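Local coordinates for protein mandelate racemase/muconate lactonizing enzyme/Enolase superfamily (Rhodobacter sphaeroides, PDB 2HZG) that belongs to the enolase superfamily and, like its relatives, is probably a metal-dependent enzyme built on a beta/alpha barrel with a separate N-terminal domain, at residues G133-A138 and E351-A356; T307-L312 and H345-A350; T300-T305 and D325-Y330; F161-F166 and D193-V198. One frame throughout, in Å; residues are numbered along the deposited sequence.

Contact 1: residues G133-A138 and E351-A356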
loop_
_atom_site.group_PDB
_atom_site.type_symbol
_atom_site.label_atom_id
_atom_site.label_comp_id
_atom_site.label_asym_id
_atom_site.label_seq_id
_atom_site.Cartn_x
_atom_site.Cartn_y
_atom_site.Cartn_z
ATOM N N GLY A 133 -4.568 21.024 -25.413
ATOM C CA GLY A 133 -4.785 22.011 -24.372
ATOM C C GLY A 133 -5.761 21.551 -23.308
ATOM O O GLY A 133 -6.808 20.960 -23.602
ATOM N N LYS A 134 -5.378 21.781 -22.063
ATOM C CA LYS A 134 -6.231 21.473 -20.924
ATOM C C LYS A 134 -6.592 22.761 -20.216
ATOM O O LYS A 134 -5.775 23.670 -20.099
ATOM C CB LYS A 134 -5.523 20.539 -19.935
ATOM C CG LYS A 134 -4.846 19.330 -20.577
ATOM C CD LYS A 134 -5.874 18.323 -21.069
ATOM C CE LYS A 134 -5.194 17.108 -21.659
ATOM N NZ LYS A 134 -6.174 16.352 -22.451
ATOM N N ARG A 135 -7.822 22.815 -19.722
ATOM C CA ARG A 135 -8.319 23.975 -19.013
ATOM C C ARG A 135 -8.058 23.774 -17.508
ATOM O O ARG A 135 -8.687 22.912 -16.880
ATOM C CB ARG A 135 -9.813 24.153 -19.339
ATOM C CG ARG A 135 -10.502 25.274 -18.570
ATOM C CD ARG A 135 -10.110 26.655 -19.097
ATOM N NE ARG A 135 -10.400 26.797 -20.527
ATOM C CZ ARG A 135 -10.023 27.836 -21.273
ATOM N NH1 ARG A 135 -9.341 28.842 -20.732
ATOM N NH2 ARG A 135 -10.331 27.865 -22.559
ATOM N N PRO A 136 -7.121 24.563 -16.936
ATOM C CA PRO A 136 -6.669 24.346 -15.556
ATOM C C PRO A 136 -7.696 24.850 -14.537
ATOM O O PRO A 136 -8.227 25.966 -14.677
ATOM C CB PRO A 136 -5.370 25.168 -15.467
ATOM C CG PRO A 136 -5.584 26.306 -16.473
ATOM C CD PRO A 136 -6.438 25.706 -17.579
ATOM N N TYR A 137 -8.002 24.026 -13.539
ATOM C CA TYR A 137 -8.784 24.518 -12.420
ATOM C C TYR A 137 -7.817 24.838 -11.300
ATOM O O TYR A 137 -6.822 24.139 -11.121
ATOM C CB TYR A 137 -9.893 23.538 -12.030
ATOM C CG TYR A 137 -9.480 22.220 -11.367
ATOM C CD1 TYR A 137 -9.091 22.174 -10.014
ATOM C CD2 TYR A 137 -9.554 21.022 -12.068
ATOM C CE1 TYR A 137 -8.744 20.937 -9.395
ATOM C CE2 TYR A 137 -9.241 19.780 -11.451
ATOM C CZ TYR A 137 -8.826 19.766 -10.121
ATOM O OH TYR A 137 -8.499 18.580 -9.516
ATOM N N ALA A 138 -8.075 25.931 -10.589
ATOM C CA ALA A 138 -7.220 26.356 -9.505
ATOM C C ALA A 138 -7.445 25.432 -8.326
ATOM O O ALA A 138 -8.567 25.325 -7.825
ATOM C CB ALA A 138 -7.515 27.838 -9.116
ATOM N N GLU A 351 -5.282 31.172 -25.258
ATOM C CA GLU A 351 -6.624 30.738 -24.918
ATOM C C GLU A 351 -6.766 30.333 -23.443
ATOM O O GLU A 351 -7.849 29.978 -22.995
ATOM C CB GLU A 351 -7.033 29.600 -25.853
ATOM C CG GLU A 351 -7.308 30.047 -27.327
ATOM C CD GLU A 351 -6.047 30.430 -28.137
ATOM O OE1 GLU A 351 -5.043 29.672 -28.127
ATOM O OE2 GLU A 351 -6.064 31.494 -28.811
ATOM N N GLY A 352 -5.668 30.401 -22.693
ATOM C CA GLY A 352 -5.665 30.041 -21.264
ATOM C C GLY A 352 -5.478 28.555 -20.987
ATOM O O GLY A 352 -5.668 28.100 -19.853
ATOM N N LEU A 353 -5.112 27.800 -22.020
ATOM C CA LEU A 353 -4.945 26.360 -21.897
ATOM C C LEU A 353 -3.481 25.997 -21.626
ATOM O O LEU A 353 -2.538 26.653 -22.136
ATOM C CB LEU A 353 -5.432 25.658 -23.169
ATOM C CG LEU A 353 -6.882 25.869 -23.607
ATOM C CD1 LEU A 353 -7.134 25.092 -24.872
ATOM C CD2 LEU A 353 -7.854 25.438 -22.522
ATOM N N ILE A 354 -3.282 24.950 -20.832
ATOM C CA ILE A 354 -1.936 24.427 -20.617
ATOM C C ILE A 354 -1.836 23.001 -21.139
ATOM O O ILE A 354 -2.839 22.341 -21.390
ATOM C CB ILE A 354 -1.504 24.483 -19.115
ATOM C CG1 ILE A 354 -2.446 23.634 -18.225
ATOM C CG2 ILE A 354 -1.334 25.960 -18.621
ATOM C CD1 ILE A 354 -1.824 23.328 -16.813
ATOM N N ARG A 355 -0.621 22.498 -21.281
ATOM C CA ARG A 355 -0.484 21.173 -21.875
ATOM C C ARG A 355 0.795 20.512 -21.434
ATOM O O ARG A 355 1.725 21.188 -20.961
ATOM C CB ARG A 355 -0.602 21.238 -23.412
ATOM C CG ARG A 355 0.574 21.882 -24.148
ATOM C CD ARG A 355 0.189 22.179 -25.584
ATOM N NE ARG A 355 -0.851 23.209 -25.623
ATOM C CZ ARG A 355 -1.881 23.220 -26.462
ATOM N NH1 ARG A 355 -2.025 22.243 -27.347
ATOM N NH2 ARG A 355 -2.768 24.218 -26.403
ATOM N N ALA A 356 0.808 19.190 -21.532
ATOM C CA ALA A 356 2.025 18.413 -21.403
ATOM C C ALA A 356 3.024 19.030 -22.391
ATOM O O ALA A 356 2.725 19.136 -23.599
ATOM C CB ALA A 356 1.756 16.948 -21.724
HETATM O O HOH W 1 -7.918 29.075 -18.342
#
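Arg135 arches over Leu353 and comes down on the backbone of the turn just before it. Its CB starts 4.0 Å from Leu353 CD2. CG stands anti to the backbone N (chi1 175°), and bends further out at chi2 and chi3 fold the chain back toward the same methyl. NE then lies 3.5 Å from Leu353 CD2. That methyl sits against one face of the guanidinium, displaced toward the rim, with the two side chains crossing at about a right angle. At the tip, NH1 donates to Glu351 O over 2.9 Å, a bent bond (N-H...O 138°) whose acceptor is tilted from the guanidinium plane. NH2 adds a weak bond to the same oxygen, and a water in the guanidinium plane joins NH1 to Gly352 O.

Next to it along the chain the backbones pair at a single antiparallel bridge: Lys134 N gives to Ile354 O at 2.7 Å, and Ile354 N returns a bond to Lys134 O at 2.9 Å. The loop between helix 336-340 and helix 368-374, beyond the last strand of the parallel beta/alpha barrel, is thereby pinned at the entry to the first barrel strand, 135-141. Pro136 points toward the loop, its CD 3.4 Å from Gly352 O. Arg355 lays one face of its guanidinium over Gly133 N, while its NH1 donates to Ser131 O.

Contact 2: residues T307-L312 and H345-A350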
loop_
_atom_site.group_PDB
_atom_site.type_symbol
_atom_site.label_atom_id
_atom_site.label_comp_id
_atom_site.label_asym_id
_atom_site.label_seq_id
_atom_site.Cartn_x
_atom_site.Cartn_y
_atom_site.Cartn_z
ATOM N N THR A 307 1.560 19.898 -6.533
ATOM C CA THR A 307 2.957 20.188 -6.213
ATOM C C THR A 307 3.686 20.938 -7.355
ATOM O O THR A 307 3.117 21.889 -7.915
ATOM C CB THR A 307 3.692 18.893 -5.744
ATOM O OG1 THR A 307 3.583 17.901 -6.771
ATOM C CG2 THR A 307 3.042 18.353 -4.472
ATOM N N SER A 308 4.924 20.550 -7.676
ATOM C CA SER A 308 5.762 21.286 -8.647
ATOM C C SER A 308 5.253 21.171 -10.097
ATOM O O SER A 308 4.388 20.364 -10.415
ATOM C CB SER A 308 7.209 20.783 -8.599
ATOM O OG SER A 308 7.293 19.506 -9.244
ATOM N N HIS A 309 5.827 21.953 -11.003
ATOM C CA HIS A 309 5.485 21.757 -12.412
ATOM C C HIS A 309 6.144 20.527 -13.015
ATOM O O HIS A 309 5.689 20.050 -14.028
ATOM C CB HIS A 309 5.769 23.001 -13.252
ATOM C CG HIS A 309 4.733 24.065 -13.086
ATOM N ND1 HIS A 309 4.360 24.911 -14.106
ATOM C CD2 HIS A 309 3.966 24.402 -12.019
ATOM C CE1 HIS A 309 3.417 25.732 -13.675
ATOM N NE2 HIS A 309 3.163 25.447 -12.411
ATOM N N LEU A 310 7.193 20.003 -12.388
ATOM C CA LEU A 310 7.728 18.702 -12.828
ATOM C C LEU A 310 6.667 17.595 -12.636
ATOM O O LEU A 310 6.415 16.800 -13.538
ATOM C CB LEU A 310 9.030 18.355 -12.104
ATOM C CG LEU A 310 9.688 17.012 -12.490
ATOM C CD1 LEU A 310 10.153 17.022 -13.970
ATOM C CD2 LEU A 310 10.837 16.670 -11.521
ATOM N N ALA A 311 6.060 17.572 -11.450
ATOM C CA ALA A 311 4.913 16.692 -11.137
ATOM C C ALA A 311 3.737 16.974 -12.060
ATOM O O ALA A 311 3.106 16.041 -12.553
ATOM C CB ALA A 311 4.499 16.855 -9.662
ATOM N N LEU A 312 3.446 18.261 -12.290
ATOM C CA LEU A 312 2.355 18.647 -13.200
ATOM C C LEU A 312 2.575 18.095 -14.598
ATOM O O LEU A 312 1.695 17.465 -15.166
ATOM C CB LEU A 312 2.167 20.173 -13.270
ATOM C CG LEU A 312 1.064 20.721 -14.202
ATOM C CD1 LEU A 312 -0.353 20.121 -13.912
ATOM C CD2 LEU A 312 1.049 22.261 -14.102
ATOM N N HIS A 345 8.568 26.836 -16.222
ATOM C CA HIS A 345 7.254 26.421 -15.747
ATOM C C HIS A 345 6.319 26.217 -16.914
ATOM O O HIS A 345 6.601 26.678 -18.025
ATOM C CB HIS A 345 6.689 27.460 -14.777
ATOM C CG HIS A 345 7.476 27.575 -13.509
ATOM N ND1 HIS A 345 8.521 28.464 -13.359
ATOM C CD2 HIS A 345 7.406 26.876 -12.352
ATOM C CE1 HIS A 345 9.035 28.333 -12.147
ATOM N NE2 HIS A 345 8.386 27.368 -11.519
ATOM N N ILE A 346 5.212 25.526 -16.671
ATOM C CA ILE A 346 4.191 25.364 -17.687
ATOM C C ILE A 346 3.335 26.638 -17.708
ATOM O O ILE A 346 2.710 27.002 -16.696
ATOM C CB ILE A 346 3.293 24.109 -17.443
ATOM C CG1 ILE A 346 4.149 22.821 -17.463
ATOM C CG2 ILE A 346 2.158 24.079 -18.490
ATOM C CD1 ILE A 346 3.401 21.530 -17.123
ATOM N N ARG A 347 3.285 27.276 -18.870
ATOM C CA ARG A 347 2.570 28.540 -19.018
ATOM C C ARG A 347 1.368 28.406 -19.954
ATOM O O ARG A 347 1.399 27.617 -20.901
ATOM C CB ARG A 347 3.530 29.640 -19.500
ATOM C CG ARG A 347 4.761 29.829 -18.607
ATOM C CD ARG A 347 4.478 30.654 -17.344
ATOM N NE ARG A 347 4.155 29.911 -16.114
ATOM C CZ ARG A 347 4.585 30.279 -14.901
ATOM N NH1 ARG A 347 5.378 31.344 -14.783
ATOM N NH2 ARG A 347 4.243 29.596 -13.801
ATOM N N PRO A 348 0.297 29.176 -19.689
ATOM C CA PRO A 348 -0.901 29.070 -20.538
ATOM C C PRO A 348 -0.638 29.632 -21.943
ATOM O O PRO A 348 0.215 30.506 -22.106
ATOM C CB PRO A 348 -1.926 29.940 -19.809
ATOM C CG PRO A 348 -1.110 30.952 -19.059
ATOM C CD PRO A 348 0.115 30.174 -18.610
ATOM N N ASP A 349 -1.335 29.116 -22.946
ATOM C CA ASP A 349 -1.332 29.759 -24.267
ATOM C C ASP A 349 -2.311 30.947 -24.256
ATOM O O ASP A 349 -2.849 31.310 -23.201
ATOM C CB ASP A 349 -1.650 28.745 -25.388
ATOM C CG ASP A 349 -3.046 28.102 -25.267
ATOM O OD1 ASP A 349 -3.948 28.661 -24.614
ATOM O OD2 ASP A 349 -3.249 27.013 -25.842
ATOM N N ALA A 350 -2.557 31.543 -25.422
ATOM C CA ALA A 350 -3.423 32.728 -25.503
ATOM C C ALA A 350 -4.871 32.426 -25.109
ATOM O O ALA A 350 -5.589 33.308 -24.660
ATOM C CB ALA A 350 -3.358 33.357 -26.903
#
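His309, in the first turn of helix 309-316, meets His345 and Ile346 of the loop 345-350. The helix follows the seventh strand of the beta/alpha barrel and opens with an N-cap: Ser308 OG accepts from Ala311 N in a nearly straight bond (175°).

One hydrogen bond joins the two segments. Ile346 N donates to His309 ND1 over 2.8 Å, and the donor lies within a few degrees of the imidazole plane, so ND1 acts as an acceptor at the ring's edge. The His309 side chain gets there with CG anti to its carbonyl carbon (chi1 -77°), turned toward the loop.

The aromatic contact is T-shaped. The edge of His345 is directed at the face of His309, with centroids 5.1 Å apart and planes at 85°; CD2 is the nearest ring atom, over the rim of that face. His345 NE2 bonds to Leu339 O.

Apolar packing adds to this. Leu312 rests its CD2 over the centre of the opposite face of His309, leaving the imidazole sandwiched between a leucine methyl and a histidine edge. Toward the loop, Leu312 CG lies 3.8 Å from Ile346 CD1.

Contact 3: residues T300-T305 and D325-Y330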
loop_
_atom_site.group_PDB
_atom_site.type_symbol
_atom_site.label_atom_id
_atom_site.label_comp_id
_atom_site.label_asym_id
_atom_site.label_seq_id
_atom_site.Cartn_x
_atom_site.Cartn_y
_atom_site.Cartn_z
ATOM N N THR A 300 -14.131 10.223 -17.426
ATOM C CA THR A 300 -13.191 11.331 -17.533
ATOM C C THR A 300 -11.949 11.120 -16.663
ATOM O O THR A 300 -12.047 10.860 -15.465
ATOM C CB THR A 300 -13.844 12.668 -17.161
ATOM O OG1 THR A 300 -15.015 12.866 -17.960
ATOM C CG2 THR A 300 -12.846 13.858 -17.391
ATOM N N TYR A 301 -10.785 11.234 -17.297
ATOM C CA TYR A 301 -9.499 11.151 -16.622
ATOM C C TYR A 301 -8.983 12.566 -16.324
ATOM O O TYR A 301 -9.082 13.451 -17.160
ATOM C CB TYR A 301 -8.512 10.389 -17.517
ATOM C CG TYR A 301 -7.144 10.179 -16.932
ATOM C CD1 TYR A 301 -6.747 8.914 -16.468
ATOM C CD2 TYR A 301 -6.203 11.227 -16.911
ATOM C CE1 TYR A 301 -5.460 8.714 -15.949
ATOM C CE2 TYR A 301 -4.922 11.038 -16.388
ATOM C CZ TYR A 301 -4.564 9.784 -15.912
ATOM O OH TYR A 301 -3.311 9.603 -15.412
ATOM N N VAL A 302 -8.451 12.762 -15.119
ATOM C CA VAL A 302 -7.869 14.034 -14.723
ATOM C C VAL A 302 -6.592 13.697 -13.985
ATOM O O VAL A 302 -6.515 12.673 -13.307
ATOM C CB VAL A 302 -8.806 14.885 -13.773
ATOM C CG1 VAL A 302 -8.370 16.359 -13.763
ATOM C CG2 VAL A 302 -10.304 14.788 -14.158
ATOM N N ASN A 303 -5.579 14.542 -14.125
ATOM C CA ASN A 303 -4.429 14.444 -13.243
ATOM C C ASN A 303 -4.799 14.815 -11.803
ATOM O O ASN A 303 -5.709 15.636 -11.572
ATOM C CB ASN A 303 -3.296 15.355 -13.722
ATOM C CG ASN A 303 -3.679 16.818 -13.685
ATOM O OD1 ASN A 303 -4.732 17.201 -14.180
ATOM N ND2 ASN A 303 -2.844 17.633 -13.076
ATOM N N HIS A 304 -4.114 14.188 -10.848
ATOM C CA HIS A 304 -3.994 14.755 -9.520
ATOM C C HIS A 304 -2.608 15.380 -9.410
ATOM O O HIS A 304 -1.604 14.681 -9.526
ATOM C CB HIS A 304 -4.159 13.720 -8.391
ATOM C CG HIS A 304 -3.805 14.276 -7.049
ATOM N ND1 HIS A 304 -2.537 14.193 -6.517
ATOM C CD2 HIS A 304 -4.534 15.002 -6.168
ATOM C CE1 HIS A 304 -2.502 14.821 -5.355
ATOM N NE2 HIS A 304 -3.703 15.318 -5.120
ATOM N N THR A 305 -2.560 16.701 -9.212
ATOM C CA THR A 305 -1.301 17.408 -8.982
ATOM C C THR A 305 -1.507 18.513 -7.964
ATOM O O THR A 305 -2.346 19.372 -8.172
ATOM C CB THR A 305 -0.765 18.097 -10.265
ATOM O OG1 THR A 305 -0.651 17.132 -11.310
ATOM C CG2 THR A 305 0.610 18.732 -10.001
ATOM N N ASP A 325 -10.794 14.984 -22.756
ATOM C CA ASP A 325 -10.508 15.078 -21.319
ATOM C C ASP A 325 -9.768 16.375 -21.049
ATOM O O ASP A 325 -8.554 16.405 -20.884
ATOM C CB ASP A 325 -9.781 13.825 -20.819
ATOM C CG ASP A 325 -10.729 12.625 -20.708
ATOM O OD1 ASP A 325 -11.844 12.672 -21.257
ATOM O OD2 ASP A 325 -10.382 11.636 -20.070
ATOM N N ARG A 326 -10.533 17.456 -21.036
ATOM C CA ARG A 326 -9.969 18.802 -21.159
ATOM C C ARG A 326 -9.633 19.488 -19.861
ATOM O O ARG A 326 -8.921 20.462 -19.860
ATOM C CB ARG A 326 -10.906 19.703 -21.969
ATOM C CG ARG A 326 -11.059 19.218 -23.382
ATOM C CD ARG A 326 -11.437 20.319 -24.387
ATOM N NE ARG A 326 -11.395 19.803 -25.759
ATOM C CZ ARG A 326 -12.389 19.124 -26.342
ATOM N NH1 ARG A 326 -13.517 18.878 -25.674
ATOM N NH2 ARG A 326 -12.255 18.681 -27.596
ATOM N N ILE A 327 -10.159 19.038 -18.747
ATOM C CA ILE A 327 -9.789 19.748 -17.533
ATOM C C ILE A 327 -8.552 19.110 -16.862
ATOM O O ILE A 327 -8.312 17.902 -17.009
ATOM C CB ILE A 327 -10.967 19.919 -16.576
ATOM C CG1 ILE A 327 -11.074 18.749 -15.639
ATOM C CG2 ILE A 327 -12.299 20.142 -17.357
ATOM C CD1 ILE A 327 -11.407 19.207 -14.285
ATOM N N CYS A 328 -7.753 19.940 -16.192
ATOM C CA CYS A 328 -6.632 19.450 -15.414
ATOM C C CYS A 328 -6.568 20.179 -14.102
ATOM O O CYS A 328 -6.998 21.336 -14.001
ATOM C CB CYS A 328 -5.298 19.591 -16.168
ATOM S SG CYS A 328 -4.772 21.301 -16.467
ATOM N N GLU A 329 -6.026 19.495 -13.104
ATOM C CA GLU A 329 -5.709 20.112 -11.830
ATOM C C GLU A 329 -4.462 20.981 -11.933
ATOM O O GLU A 329 -3.430 20.564 -12.474
ATOM C CB GLU A 329 -5.534 19.060 -10.728
ATOM C CG GLU A 329 -5.394 19.664 -9.347
ATOM C CD GLU A 329 -5.497 18.651 -8.210
ATOM O OE1 GLU A 329 -5.311 17.439 -8.465
ATOM O OE2 GLU A 329 -5.739 19.072 -7.038
ATOM N N TYR A 330 -4.561 22.179 -11.375
ATOM C CA TYR A 330 -3.456 23.114 -11.359
ATOM C C TYR A 330 -3.219 23.625 -9.934
ATOM O O TYR A 330 -4.074 24.299 -9.384
ATOM C CB TYR A 330 -3.737 24.292 -12.317
ATOM C CG TYR A 330 -2.538 25.192 -12.484
ATOM C CD1 TYR A 330 -1.568 24.933 -13.469
ATOM C CD2 TYR A 330 -2.328 26.260 -11.618
ATOM C CE1 TYR A 330 -0.432 25.757 -13.593
ATOM C CE2 TYR A 330 -1.205 27.084 -11.732
ATOM C CZ TYR A 330 -0.272 26.828 -12.730
ATOM O OH TYR A 330 0.831 27.640 -12.823
HETATM O O HOH W 2 -14.180 14.083 -20.537
HETATM O O HOH W 3 -10.002 15.841 -17.869
#
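Asn303 spends both ends of its amide on the backbone of Glu329. OD1 accepts from Glu329 N at 2.8 Å, the donor tilted from the carbonyl plane, while ND2 donates to Glu329 O at 3.0 Å in a nearly straight bond (169°) that falls on a lone pair of that oxygen. The Glu329 side chain makes the reverse connection: extended, with CG anti to the backbone N (chi1 -172°), it runs to the loop just past strand 300-303 and brings OE1 within 2.9 Å of Thr305 N, which meets it from above the carboxylate plane. At the opposite end Asp325 OD2 takes Tyr301 N at 2.8 Å, again from well above its plane.

Strands 300-303 and 327-331 are the seventh and eighth of the parallel barrel. The axes of 300-303 and 327-330 pass 5.5 Å apart at 22°, and each of the bonds joining them uses a side chain or a water. One water donates to both Tyr301 O and Ile327 O, bridging the strands where Val302 CG1 packs 4.1 Å from Ile327 CG1; a second lies between Thr300 OG1 and Asp325 OD1.

The next shell sets these groups. Thr305 OG1 accepts the other ND2 hydrogen of Asn303 close to the amide plane, fixing the flip of the amide. Glu329 OE2 bonds to Ser139 and forms a salt bridge with Lys165. His304 runs alongside Glu329, its CD2 3.4 Å from Glu329 OE1, while its ND1 bonds to Asp277; its side chain comes within about 4 Å of a sodium ion.

Contact 4: residues F161-F166 and D193-V198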
loop_
_atom_site.group_PDB
_atom_site.type_symbol
_atom_site.label_atom_id
_atom_site.label_comp_id
_atom_site.label_asym_id
_atom_site.label_seq_id
_atom_site.Cartn_x
_atom_site.Cartn_y
_atom_site.Cartn_z
ATOM N N PHE A 161 -8.707 32.156 -13.483
ATOM C CA PHE A 161 -9.242 30.796 -13.424
ATOM C C PHE A 161 -10.741 30.799 -13.612
ATOM O O PHE A 161 -11.460 31.573 -12.967
ATOM C CB PHE A 161 -8.902 30.126 -12.095
ATOM C CG PHE A 161 -7.458 29.787 -11.942
ATOM C CD1 PHE A 161 -6.926 28.642 -12.565
ATOM C CD2 PHE A 161 -6.622 30.594 -11.169
ATOM C CE1 PHE A 161 -5.598 28.313 -12.433
ATOM C CE2 PHE A 161 -5.266 30.262 -11.015
ATOM C CZ PHE A 161 -4.755 29.116 -11.659
ATOM N N ALA A 162 -11.200 29.916 -14.486
ATOM C CA ALA A 162 -12.611 29.699 -14.751
ATOM C C ALA A 162 -13.194 28.549 -13.911
ATOM O O ALA A 162 -14.390 28.233 -14.014
ATOM C CB ALA A 162 -12.802 29.395 -16.223
ATOM N N ALA A 163 -12.347 27.905 -13.113
ATOM C CA ALA A 163 -12.759 26.761 -12.308
ATOM C C ALA A 163 -11.872 26.692 -11.081
ATOM O O ALA A 163 -10.686 27.031 -11.154
ATOM C CB ALA A 163 -12.701 25.461 -13.115
ATOM N N VAL A 164 -12.457 26.326 -9.938
ATOM C CA VAL A 164 -11.728 26.251 -8.665
ATOM C C VAL A 164 -12.141 24.989 -7.897
ATOM O O VAL A 164 -13.319 24.600 -7.913
ATOM C CB VAL A 164 -11.962 27.503 -7.756
ATOM C CG1 VAL A 164 -11.226 27.365 -6.431
ATOM C CG2 VAL A 164 -11.524 28.808 -8.449
ATOM N N LYS A 165 -11.168 24.364 -7.231
ATOM C CA LYS A 165 -11.436 23.266 -6.302
ATOM C C LYS A 165 -10.902 23.676 -4.944
ATOM O O LYS A 165 -9.818 24.233 -4.850
ATOM C CB LYS A 165 -10.754 21.971 -6.751
ATOM C CG LYS A 165 -11.129 20.762 -5.880
ATOM C CD LYS A 165 -10.560 19.486 -6.456
ATOM C CE LYS A 165 -9.120 19.259 -6.021
ATOM N NZ LYS A 165 -8.568 18.008 -6.637
ATOM N N PHE A 166 -11.680 23.449 -3.896
ATOM C CA PHE A 166 -11.167 23.556 -2.542
ATOM C C PHE A 166 -11.120 22.177 -1.904
ATOM O O PHE A 166 -12.022 21.370 -2.092
ATOM C CB PHE A 166 -12.034 24.483 -1.696
ATOM C CG PHE A 166 -11.897 25.918 -2.063
ATOM C CD1 PHE A 166 -10.872 26.671 -1.529
ATOM C CD2 PHE A 166 -12.755 26.500 -2.996
ATOM C CE1 PHE A 166 -10.717 27.990 -1.873
ATOM C CE2 PHE A 166 -12.598 27.831 -3.341
ATOM C CZ PHE A 166 -11.574 28.562 -2.791
ATOM N N ASP A 193 -20.838 31.428 -12.575
ATOM C CA ASP A 193 -20.532 30.722 -13.831
ATOM C C ASP A 193 -19.405 29.686 -13.776
ATOM O O ASP A 193 -19.424 28.716 -14.526
ATOM C CB ASP A 193 -20.258 31.724 -14.950
ATOM C CG ASP A 193 -21.428 32.671 -15.183
ATOM O OD1 ASP A 193 -22.604 32.245 -15.027
ATOM O OD2 ASP A 193 -21.158 33.844 -15.519
ATOM N N GLY A 194 -18.429 29.891 -12.899
ATOM C CA GLY A 194 -17.298 28.970 -12.790
ATOM C C GLY A 194 -17.652 27.562 -12.349
ATOM O O GLY A 194 -18.691 27.343 -11.732
ATOM N N ASP A 195 -16.786 26.607 -12.679
ATOM C CA ASP A 195 -16.884 25.252 -12.135
ATOM C C ASP A 195 -16.293 25.212 -10.725
ATOM O O ASP A 195 -15.209 25.769 -10.463
ATOM C CB ASP A 195 -16.191 24.235 -13.044
ATOM C CG ASP A 195 -16.839 24.135 -14.417
ATOM O OD1 ASP A 195 -18.029 24.458 -14.532
ATOM O OD2 ASP A 195 -16.166 23.710 -15.385
ATOM N N LEU A 196 -17.039 24.591 -9.813
ATOM C CA LEU A 196 -16.607 24.444 -8.439
ATOM C C LEU A 196 -16.525 22.966 -8.092
ATOM O O LEU A 196 -17.466 22.205 -8.343
ATOM C CB LEU A 196 -17.543 25.178 -7.468
ATOM C CG LEU A 196 -17.236 25.096 -5.970
ATOM C CD1 LEU A 196 -15.867 25.682 -5.609
ATOM C CD2 LEU A 196 -18.331 25.782 -5.167
ATOM N N MET A 197 -15.382 22.569 -7.537
ATOM C CA MET A 197 -15.170 21.198 -7.112
ATOM C C MET A 197 -14.810 21.209 -5.631
ATOM O O MET A 197 -14.273 22.200 -5.125
ATOM C CB MET A 197 -14.080 20.527 -7.942
ATOM C CG MET A 197 -14.449 20.303 -9.414
ATOM S SD MET A 197 -14.369 21.794 -10.466
ATOM C CE MET A 197 -12.652 22.033 -10.605
ATOM N N VAL A 198 -15.130 20.107 -4.951
ATOM C CA VAL A 198 -14.859 19.960 -3.531
ATOM C C VAL A 198 -14.149 18.639 -3.258
ATOM O O VAL A 198 -14.569 17.584 -3.737
ATOM C CB VAL A 198 -16.159 20.063 -2.682
ATOM C CG1 VAL A 198 -15.874 19.808 -1.175
ATOM C CG2 VAL A 198 -16.842 21.423 -2.907
#
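Lys165 and Met197 cross at about a right angle where two neighbouring parallel strands run side by side. The lysine carries CG anti to the backbone N (chi1 -174°), which lays that methylene 3.6 Å from Met197 CB. In Met197, bends at chi2 and chi3 curl the thioether back along strand 163-167, so that CE stops 3.8 Å from Val164 O and 4.2 Å from Ala163 CB. On the same face of the sheet Ala163 and Asp195 bring their CB atoms to 3.7 Å.

The other face carries Val164, Phe166, Leu196 and Val198. Here Leu196 CD1 approaches the edge of the Phe166 ring, close to its plane, 4.1 Å from CD2. Both residues also pack on helix 176-190, the connection of the beta-alpha-beta crossover that links strand 163-167 to strand 195-199, the second and third of the barrel.

Between the two faces the backbones pair in regular parallel fashion, in register from Ala163 with Asp195 to Phe166 with Val198. Asp195 N bonds to Ala162 O, Val164 N to Asp195 O at 2.9 Å, Met197 N to Val164 O at 2.9 Å, and Phe166 N to Met197 O.

The Lys165 side chain thus meets the other strand through its methylenes. Past CG the chain bends at chi3 and turns away from Met197, taking NZ to Tyr137 OH and into a salt bridge with Glu227, a sodium ligand. The methylene packing probably helps to orient the chain, while its polar partners hold the charged tip beside the metal site.

Overall arrangement
Contacts 1, 3 and 4 share the barrel sheet, in which strand 135-141 lies between 327-331 and 163-167. Contact 1 has its centre about 9 Å from that of contact 3, and Ala138 O probably bonds to Lys165 N (2.8 Å) on the contact 4 side. Contacts 3 and 4 meet directly through the salt bridge from Glu329 OE2 to Lys165 NZ, 3.0 Å, beside the sodium ion held by Asp199, Glu227 and Glu254. Contact 2 is farther from the metal, the side chain of Leu312 being about 13 Å from a sodium ion, but packs on contact 3, with Leu312 CA 3.6 Å from Thr305 CG2. It continues into contact 1 through the loop 345-356, where Arg355 NH2 forms a salt bridge with Asp349 OD2 (2.9 Å).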